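Local coordinates for acetyltransferase (Klebsiella pneumoniae, PDB 5XUN), which probably acetylates glycyl-tRNA with acetyl-CoA as donor, acting as the GNAT-type toxin KacT of a type II toxin-antitoxin pair, at residues 129-139 / 157-165. The protein carries 1 engineered substitution. Residues are numbered along the deposited sequence; the frame is centred on the assembly and turned at random.
Sequences IYGLFVEALNE and NSNLLFYPT. With ACO (acetyl coenzyme *a), chain E.
Leu-132 and Tyr-163 exchange both of their backbone hydrogen bonds, and Val-134 and Leu-161 do the same one repeat further along, a worked example of antiparallel pairing between strands 131-135 and 160-164. Of these bonds, the one from Leu-161 N to Val-134 O (2.9 Å) runs nearly in line with the carbonyl. The ladder continues past both strands: Ala-136 N donates to Asn-159 O, and at the other end Thr-165 N reaches Tyr-130 O. Beyond it the hydroxyl of Thr-165 donates to Ile-129 O, with OG1 above the carbonyl plane and a notably short 2.5 Å from that oxygen as modelled.

Apolar contacts divide by face. On one, Phe-162 CG stands anti to its own N (chi1 178°), which lays the ring across the backbone of Gly-131, CE1 being 3.4 Å from Gly-131 CA; the ring comes this near because the glycine has no side chain in the way. The phenyl continues to Tyr-130, where the two rings meet rim to rim with planes only 15° apart and Phe-162 CZ 3.3 Å from Tyr-130 CD2. Phe-133 CZ touches Leu-160 CD2 (3.8 Å) on the same face, and Phe-70 packs against both phenylalanines. On the other, CG1 of Val-134 meets Leu-161 CB at 3.8 Å, and both side chains rest on the engineered Phe-145 of helix 139-147.

Leu-137 N donates to the acetyl oxygen O of the bound acetyl-CoA (2.8 Å), while Val-134 CG2 packs on its methyl, CH3. Val-134 to Leu-137, at and just past the end of strand 131-135, thus line the acetyl-CoA pocket. The strand runs parallel to 88-99, whose end supplies Leu-97 and Ile-99 as further hydrogen-bonding partners of the cofactor, and the cofactor sits where these two strands splay apart, the hallmark of the GNAT fold.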
ATOM      1  N   ILE B 129       0.360   6.766  -0.055  1.00 17.11           N
ATOM      2  CA  ILE B 129       0.387   6.248  -1.426  1.00  9.63           C
ATOM      3  C   ILE B 129       0.450   7.447  -2.359  1.00 13.41           C
ATOM      4  O   ILE B 129      -0.543   8.168  -2.513  1.00 12.93           O
ATOM      5  CB  ILE B 129      -0.840   5.386  -1.754  1.00 11.93           C
ATOM      6  CG1 ILE B 129      -0.802   4.074  -0.963  1.00 13.73           C
ATOM      7  CG2 ILE B 129      -0.929   5.101  -3.266  1.00 10.55           C
ATOM      8  CD1 ILE B 129      -2.128   3.429  -0.886  1.00 11.54           C
ATOM      9  N   TYR B 130       1.594   7.636  -3.010  1.00  8.06           N
ATOM     10  CA  TYR B 130       1.799   8.827  -3.823  1.00 16.06           C
ATOM     11  C   TYR B 130       1.125   8.720  -5.185  1.00 23.55           C
ATOM     12  O   TYR B 130       0.870   9.750  -5.819  1.00 18.89           O
ATOM     13  CB  TYR B 130       3.300   9.087  -3.994  1.00 12.91           C
ATOM     14  CG  TYR B 130       3.621  10.375  -4.719  1.00 21.71           C
ATOM     15  CD1 TYR B 130       3.397  11.612  -4.114  1.00 25.45           C
ATOM     16  CD2 TYR B 130       4.155  10.359  -5.999  1.00 22.66           C
ATOM     17  CE1 TYR B 130       3.683  12.795  -4.773  1.00 21.71           C
ATOM     18  CE2 TYR B 130       4.447  11.537  -6.668  1.00 29.70           C
ATOM     19  CZ  TYR B 130       4.207  12.749  -6.051  1.00 31.03           C
ATOM     20  OH  TYR B 130       4.495  13.916  -6.711  1.00 41.93           O
ATOM     21  N   GLY B 131       0.814   7.510  -5.632  1.00 16.70           N
ATOM     22  CA  GLY B 131       0.008   7.339  -6.821  1.00 16.22           C
ATOM     23  C   GLY B 131      -0.026   5.885  -7.243  1.00 31.91           C
ATOM     24  O   GLY B 131       0.420   4.993  -6.513  1.00 20.23           O
ATOM     25  N   LEU B 132      -0.557   5.670  -8.445  1.00 19.82           N
ATOM     26  CA  LEU B 132      -0.744   4.336  -8.999  1.00 15.31           C
ATOM     27  C   LEU B 132       0.316   4.085 -10.061  1.00 16.38           C
ATOM     28  O   LEU B 132       0.389   4.814 -11.055  1.00 22.54           O
ATOM     29  CB  LEU B 132      -2.146   4.180  -9.584  1.00 17.78           C
ATOM     30  CG  LEU B 132      -2.485   2.888 -10.340  1.00 18.21           C
ATOM     31  CD1 LEU B 132      -2.624   1.682  -9.413  1.00 16.84           C
ATOM     32  CD2 LEU B 132      -3.766   3.094 -11.127  1.00 14.38           C
ATOM     33  N   PHE B 133       1.119   3.047  -9.852  1.00 16.23           N
ATOM     34  CA  PHE B 133       2.207   2.666 -10.741  1.00 12.70           C
ATOM     35  C   PHE B 133       1.734   1.532 -11.643  1.00 23.11           C
ATOM     36  O   PHE B 133       1.015   0.634 -11.198  1.00 16.32           O
ATOM     37  CB  PHE B 133       3.421   2.227  -9.912  1.00 19.30           C
ATOM     38  CG  PHE B 133       4.642   1.850 -10.727  1.00 16.40           C
ATOM     39  CD1 PHE B 133       4.777   0.574 -11.263  1.00 25.76           C
ATOM     40  CD2 PHE B 133       5.680   2.755 -10.901  1.00 30.91           C
ATOM     41  CE1 PHE B 133       5.904   0.216 -11.993  1.00 21.70           C
ATOM     42  CE2 PHE B 133       6.817   2.404 -11.631  1.00 30.54           C
ATOM     43  CZ  PHE B 133       6.923   1.134 -12.177  1.00 30.06           C
ATOM     44  N   VAL B 134       2.142   1.563 -12.911  1.00 22.67           N
ATOM     45  CA  VAL B 134       1.792   0.474 -13.818  1.00 28.58           C
ATOM     46  C   VAL B 134       2.903   0.303 -14.842  1.00 25.56           C
ATOM     47  O   VAL B 134       3.467   1.281 -15.343  1.00 30.80           O
ATOM     48  CB  VAL B 134       0.417   0.713 -14.484  1.00 19.74           C
ATOM     49  CG1 VAL B 134       0.442   1.936 -15.385  1.00 19.84           C
ATOM     50  CG2 VAL B 134      -0.030  -0.523 -15.242  1.00 23.83           C
ATOM     51  N   GLU B 135       3.234  -0.953 -15.130  1.00 25.12           N
ATOM     52  CA  GLU B 135       4.150  -1.293 -16.209  1.00 23.43           C
ATOM     53  C   GLU B 135       3.317  -1.751 -17.396  1.00 19.97           C
ATOM     54  O   GLU B 135       2.690  -2.812 -17.346  1.00 31.28           O
ATOM     55  CB  GLU B 135       5.129  -2.379 -15.777  1.00 30.60           C
ATOM     56  CG  GLU B 135       5.893  -2.995 -16.929  1.00 29.47           C
ATOM     57  CD  GLU B 135       7.198  -3.611 -16.484  1.00 41.79           C
ATOM     58  OE1 GLU B 135       8.198  -3.469 -17.216  1.00 52.01           O
ATOM     59  OE2 GLU B 135       7.233  -4.198 -15.382  1.00 46.30           O
ATOM     60  N   ALA B 136       3.309  -0.953 -18.458  1.00 21.19           N
ATOM     61  CA  ALA B 136       2.533  -1.310 -19.635  1.00 28.95           C
ATOM     62  C   ALA B 136       3.129  -2.559 -20.269  1.00 32.41           C
ATOM     63  O   ALA B 136       4.344  -2.644 -20.477  1.00 32.97           O
ATOM     64  CB  ALA B 136       2.520  -0.155 -20.632  1.00 28.80           C
ATOM     65  N   LEU B 137       2.265  -3.534 -20.562  1.00 33.59           N
ATOM     66  CA  LEU B 137       2.731  -4.826 -21.052  1.00 40.26           C
ATOM     67  C   LEU B 137       3.257  -4.728 -22.477  1.00 40.42           C
ATOM     68  O   LEU B 137       4.162  -5.478 -22.860  1.00 43.58           O
ATOM     69  CB  LEU B 137       1.596  -5.842 -20.974  1.00 42.85           C
ATOM     70  CG  LEU B 137       1.990  -7.302 -20.775  1.00 48.17           C
ATOM     71  CD1 LEU B 137       2.444  -7.531 -19.335  1.00 43.72           C
ATOM     72  CD2 LEU B 137       0.828  -8.209 -21.138  1.00 48.27           C
ATOM     73  N   ASN B 138       2.704  -3.814 -23.266  1.00 43.14           N
ATOM     74  CA  ASN B 138       3.097  -3.609 -24.652  1.00 40.90           C
ATOM     75  C   ASN B 138       2.634  -2.219 -25.064  1.00 51.02           C
ATOM     76  O   ASN B 138       2.017  -1.491 -24.280  1.00 51.67           O
ATOM     77  CB  ASN B 138       2.528  -4.700 -25.560  1.00 36.93           C
ATOM     78  CG  ASN B 138       1.035  -4.893 -25.384  1.00 36.29           C
ATOM     79  OD1 ASN B 138       0.266  -3.931 -25.315  1.00 34.38           O
ATOM     80  ND2 ASN B 138       0.615  -6.151 -25.328  1.00 39.15           N
ATOM     81  N   GLU B 139       2.916  -1.863 -26.318  1.00 42.89           N
ATOM     82  CA  GLU B 139       2.618  -0.514 -26.782  1.00 30.58           C
ATOM     83  C   GLU B 139       1.123  -0.241 -26.822  1.00 32.79           C
ATOM     84  O   GLU B 139       0.699   0.899 -26.595  1.00 48.42           O
ATOM     85  CB  GLU B 139       3.237  -0.288 -28.160  1.00 46.37           C
ATOM     86  CG  GLU B 139       4.721   0.013 -28.107  1.00 55.73           C
ATOM     87  CD  GLU B 139       5.012   1.375 -27.506  1.00 58.47           C
ATOM     88  OE1 GLU B 139       4.169   2.288 -27.663  1.00 57.61           O
ATOM     89  OE2 GLU B 139       6.079   1.532 -26.875  1.00 70.70           O
ATOM     90  N   ASN B 157      10.253   6.189 -24.257  1.00 57.50           N
ATOM     91  CA  ASN B 157       9.992   4.814 -24.675  1.00 61.11           C
ATOM     92  C   ASN B 157       9.994   3.811 -23.520  1.00 60.01           C
ATOM     93  O   ASN B 157      10.061   2.598 -23.765  1.00 53.49           O
ATOM     94  CB  ASN B 157      10.985   4.356 -25.749  1.00 66.11           C
ATOM     95  CG  ASN B 157      10.303   3.630 -26.899  1.00 77.93           C
ATOM     96  OD1 ASN B 157       9.099   3.354 -26.837  1.00 78.58           O
ATOM     97  ND2 ASN B 157      11.067   3.286 -27.924  1.00 80.90           N
ATOM     98  N   SER B 158       9.927   4.268 -22.275  1.00 47.16           N
ATOM     99  CA  SER B 158       9.749   3.339 -21.169  1.00 42.00           C
ATOM    100  C   SER B 158       8.283   2.930 -21.083  1.00 39.76           C
ATOM    101  O   SER B 158       7.386   3.656 -21.524  1.00 34.55           O
ATOM    102  CB  SER B 158      10.203   3.964 -19.842  1.00 51.78           C
ATOM    103  OG  SER B 158      10.324   2.992 -18.809  1.00 43.29           O
ATOM    104  N   ASN B 159       8.045   1.744 -20.531  1.00 38.60           N
ATOM    105  CA  ASN B 159       6.692   1.262 -20.282  1.00 39.63           C
ATOM    106  C   ASN B 159       6.194   1.594 -18.882  1.00 33.68           C
ATOM    107  O   ASN B 159       5.095   1.171 -18.509  1.00 28.30           O
ATOM    108  CB  ASN B 159       6.627  -0.252 -20.510  1.00 23.79           C
ATOM    109  CG  ASN B 159       6.687  -0.617 -21.981  1.00 59.78           C
ATOM    110  OD1 ASN B 159       5.913  -0.100 -22.794  1.00 38.06           O
ATOM    111  ND2 ASN B 159       7.628  -1.486 -22.338  1.00 35.37           N
ATOM    112  N   LEU B 160       6.960   2.362 -18.115  1.00 35.96           N
ATOM    113  CA  LEU B 160       6.593   2.691 -16.745  1.00 30.29           C
ATOM    114  C   LEU B 160       5.742   3.951 -16.751  1.00 23.67           C
ATOM    115  O   LEU B 160       6.185   5.004 -17.222  1.00 35.42           O
ATOM    116  CB  LEU B 160       7.841   2.879 -15.885  1.00 34.28           C
ATOM    117  CG  LEU B 160       8.900   1.778 -16.001  1.00 24.60           C
ATOM    118  CD1 LEU B 160      10.100   2.087 -15.123  1.00 31.15           C
ATOM    119  CD2 LEU B 160       8.324   0.413 -15.671  1.00 29.61           C
ATOM    120  N   LEU B 161       4.518   3.840 -16.245  1.00 20.89           N
ATOM    121  CA  LEU B 161       3.571   4.941 -16.199  1.00 20.90           C
ATOM    122  C   LEU B 161       3.088   5.119 -14.765  1.00 25.21           C
ATOM    123  O   LEU B 161       3.304   4.265 -13.899  1.00 23.76           O
ATOM    124  CB  LEU B 161       2.382   4.711 -17.144  1.00 27.49           C
ATOM    125  CG  LEU B 161       2.744   4.363 -18.593  1.00 23.70           C
ATOM    126  CD1 LEU B 161       1.492   4.077 -19.399  1.00 27.58           C
ATOM    127  CD2 LEU B 161       3.559   5.481 -19.230  1.00 28.20           C
ATOM    128  N   PHE B 162       2.426   6.244 -14.517  1.00 27.18           N
ATOM    129  CA  PHE B 162       2.125   6.647 -13.154  1.00 25.01           C
ATOM    130  C   PHE B 162       0.919   7.569 -13.176  1.00 30.36           C
ATOM    131  O   PHE B 162       0.808   8.427 -14.052  1.00 27.99           O
ATOM    132  CB  PHE B 162       3.335   7.353 -12.528  1.00 31.83           C
ATOM    133  CG  PHE B 162       3.107   7.848 -11.129  1.00 35.41           C
ATOM    134  CD1 PHE B 162       2.991   6.960 -10.071  1.00 28.98           C
ATOM    135  CD2 PHE B 162       3.020   9.213 -10.871  1.00 25.71           C
ATOM    136  CE1 PHE B 162       2.795   7.422  -8.782  1.00 21.61           C
ATOM    137  CE2 PHE B 162       2.821   9.678  -9.588  1.00 29.72           C
ATOM    138  CZ  PHE B 162       2.703   8.781  -8.541  1.00 26.28           C
ATOM    139  N   TYR B 163       0.027   7.390 -12.215  1.00 17.73           N
ATOM    140  CA  TYR B 163      -1.111   8.287 -12.053  1.00 20.92           C
ATOM    141  C   TYR B 163      -1.102   8.800 -10.619  1.00 34.21           C
ATOM    142  O   TYR B 163      -1.326   8.010  -9.680  1.00 20.96           O
ATOM    143  CB  TYR B 163      -2.419   7.574 -12.382  1.00 17.63           C
ATOM    144  CG  TYR B 163      -3.572   8.509 -12.684  1.00 21.85           C
ATOM    145  CD1 TYR B 163      -4.313   9.077 -11.658  1.00 26.80           C
ATOM    146  CD2 TYR B 163      -3.929   8.809 -13.996  1.00 32.26           C
ATOM    147  CE1 TYR B 163      -5.373   9.921 -11.922  1.00 22.74           C
ATOM    148  CE2 TYR B 163      -4.993   9.656 -14.274  1.00 32.69           C
ATOM    149  CZ  TYR B 163      -5.713  10.208 -13.233  1.00 40.37           C
ATOM    150  OH  TYR B 163      -6.776  11.048 -13.491  1.00 28.06           O
ATOM    151  N   PRO B 164      -0.850  10.093 -10.397  1.00 31.03           N
ATOM    152  CA  PRO B 164      -0.649  10.581  -9.024  1.00 22.41           C
ATOM    153  C   PRO B 164      -1.933  10.601  -8.207  1.00 19.35           C
ATOM    154  O   PRO B 164      -3.017  10.905  -8.709  1.00 18.85           O
ATOM    155  CB  PRO B 164      -0.094  11.999  -9.215  1.00 24.44           C
ATOM    156  CG  PRO B 164      -0.336  12.362 -10.629  1.00 32.52           C
ATOM    157  CD  PRO B 164      -0.697  11.143 -11.417  1.00 27.97           C
ATOM    158  N   THR B 165      -1.788  10.256  -6.922  1.00 23.54           N
ATOM    159  CA  THR B 165      -2.882  10.394  -5.962  1.00 14.77           C
ATOM    160  C   THR B 165      -3.473  11.799  -5.986  1.00 23.41           C
ATOM    161  O   THR B 165      -4.689  11.979  -5.832  1.00 21.54           O
ATOM    162  CB  THR B 165      -2.372  10.051  -4.556  1.00 21.75           C
ATOM    163  OG1 THR B 165      -1.955   8.681  -4.515  1.00 24.80           O
ATOM    164  CG2 THR B 165      -3.432  10.281  -3.507  1.00 13.14           C
TER
HETATM  165  N1A ACO E 201     -16.522   4.682 -22.931  1.00 59.17           N
HETATM  166  C2A ACO E 201     -15.240   4.654 -23.352  1.00 61.60           C
HETATM  167  N3A ACO E 201     -14.831   4.069 -24.496  1.00 64.79           N
HETATM  168  C4A ACO E 201     -15.721   3.454 -25.317  1.00 67.89           C
HETATM  169  C5A ACO E 201     -17.144   3.445 -24.921  1.00 68.91           C
HETATM  170  C6A ACO E 201     -17.514   4.108 -23.649  1.00 68.82           C
HETATM  171  N6A ACO E 201     -18.804   4.133 -23.232  1.00 60.87           N
HETATM  172  N7A ACO E 201     -17.815   2.786 -25.879  1.00 59.60           N
HETATM  173  C8A ACO E 201     -16.904   2.405 -26.801  1.00 60.87           C
HETATM  174  N9A ACO E 201     -15.660   2.809 -26.491  1.00 76.24           N
HETATM  175  C1B ACO E 201     -14.457   2.508 -27.323  1.00 79.35           C
HETATM  176  C2B ACO E 201     -13.680   3.731 -27.793  1.00 76.49           C
HETATM  177  O2B ACO E 201     -13.993   4.034 -29.161  1.00 46.51           O
HETATM  178  C3B ACO E 201     -12.222   3.337 -27.645  1.00 78.00           C
HETATM  179  O3B ACO E 201     -11.734   2.830 -28.885  1.00 92.95           O
HETATM  180  P3B ACO E 201     -10.213   3.056 -29.373  1.00 89.81           P
HETATM  181  O7A ACO E 201     -10.217   4.442 -29.975  1.00 86.23           O
HETATM  182  O8A ACO E 201      -9.392   2.940 -28.110  1.00 82.46           O
HETATM  183  O9A ACO E 201      -9.984   1.937 -30.363  1.00 73.63           O
HETATM  184  C4B ACO E 201     -12.225   2.182 -26.652  1.00 77.83           C
HETATM  185  O4B ACO E 201     -13.562   1.689 -26.561  1.00 63.97           O
HETATM  186  C5B ACO E 201     -11.754   2.562 -25.252  1.00 78.83           C
HETATM  187  O5B ACO E 201     -11.088   1.435 -24.685  1.00 62.69           O
HETATM  188  P1A ACO E 201     -11.844   0.396 -23.711  1.00 44.33           P
HETATM  189  O1A ACO E 201     -13.013  -0.210 -24.442  1.00 42.85           O
HETATM  190  O2A ACO E 201     -12.062   1.021 -22.358  1.00 44.57           O
HETATM  191  O3A ACO E 201     -10.686  -0.698 -23.557  1.00 49.46           O
HETATM  192  P2A ACO E 201     -10.959  -2.276 -23.685  1.00 37.68           P
HETATM  193  O4A ACO E 201     -12.281  -2.625 -23.055  1.00 32.17           O
HETATM  194  O5A ACO E 201     -10.656  -2.718 -25.096  1.00 53.43           O
HETATM  195  O6A ACO E 201      -9.776  -2.789 -22.724  1.00 43.11           O
HETATM  196  CBP ACO E 201      -7.550  -3.573 -22.510  1.00 35.44           C
HETATM  197  CCP ACO E 201      -8.428  -2.457 -23.048  1.00 32.03           C
HETATM  198  CDP ACO E 201      -7.913  -3.866 -21.061  1.00 34.28           C
HETATM  199  CEP ACO E 201      -6.087  -3.168 -22.618  1.00 31.72           C
HETATM  200  CAP ACO E 201      -7.835  -4.765 -23.417  1.00 36.97           C
HETATM  201  OAP ACO E 201      -7.397  -4.429 -24.739  1.00 37.48           O
HETATM  202  C9P ACO E 201      -7.126  -6.010 -22.978  1.00 28.52           C
HETATM  203  O9P ACO E 201      -7.606  -6.749 -22.129  1.00 36.55           O
HETATM  204  N8P ACO E 201      -5.975  -6.242 -23.591  1.00 35.14           N
HETATM  205  C7P ACO E 201      -5.318  -7.529 -23.540  1.00 33.16           C
HETATM  206  C6P ACO E 201      -4.544  -7.715 -22.243  1.00 35.39           C
HETATM  207  C5P ACO E 201      -3.786  -6.446 -21.948  1.00 41.55           C
HETATM  208  O5P ACO E 201      -2.902  -6.061 -22.698  1.00 31.52           O
HETATM  209  N4P ACO E 201      -4.154  -5.801 -20.844  1.00 32.93           N
HETATM  210  C3P ACO E 201      -3.592  -4.514 -20.487  1.00 28.47           C
HETATM  211  C2P ACO E 201      -2.187  -4.629 -19.919  1.00 35.06           C
HETATM  212  S1P ACO E 201      -2.272  -4.377 -18.177  1.00 55.04           S
HETATM  213  C   ACO E 201      -0.693  -3.937 -17.961  1.00 28.54           C
HETATM  214  O   ACO E 201      -0.054  -3.648 -18.954  1.00 25.69           O
HETATM  215  CH3 ACO E 201      -0.125  -3.918 -16.570  1.00 27.18           C
HETATM  216  O   HOH W   1       6.816   4.430 -26.497  1.00 43.98           O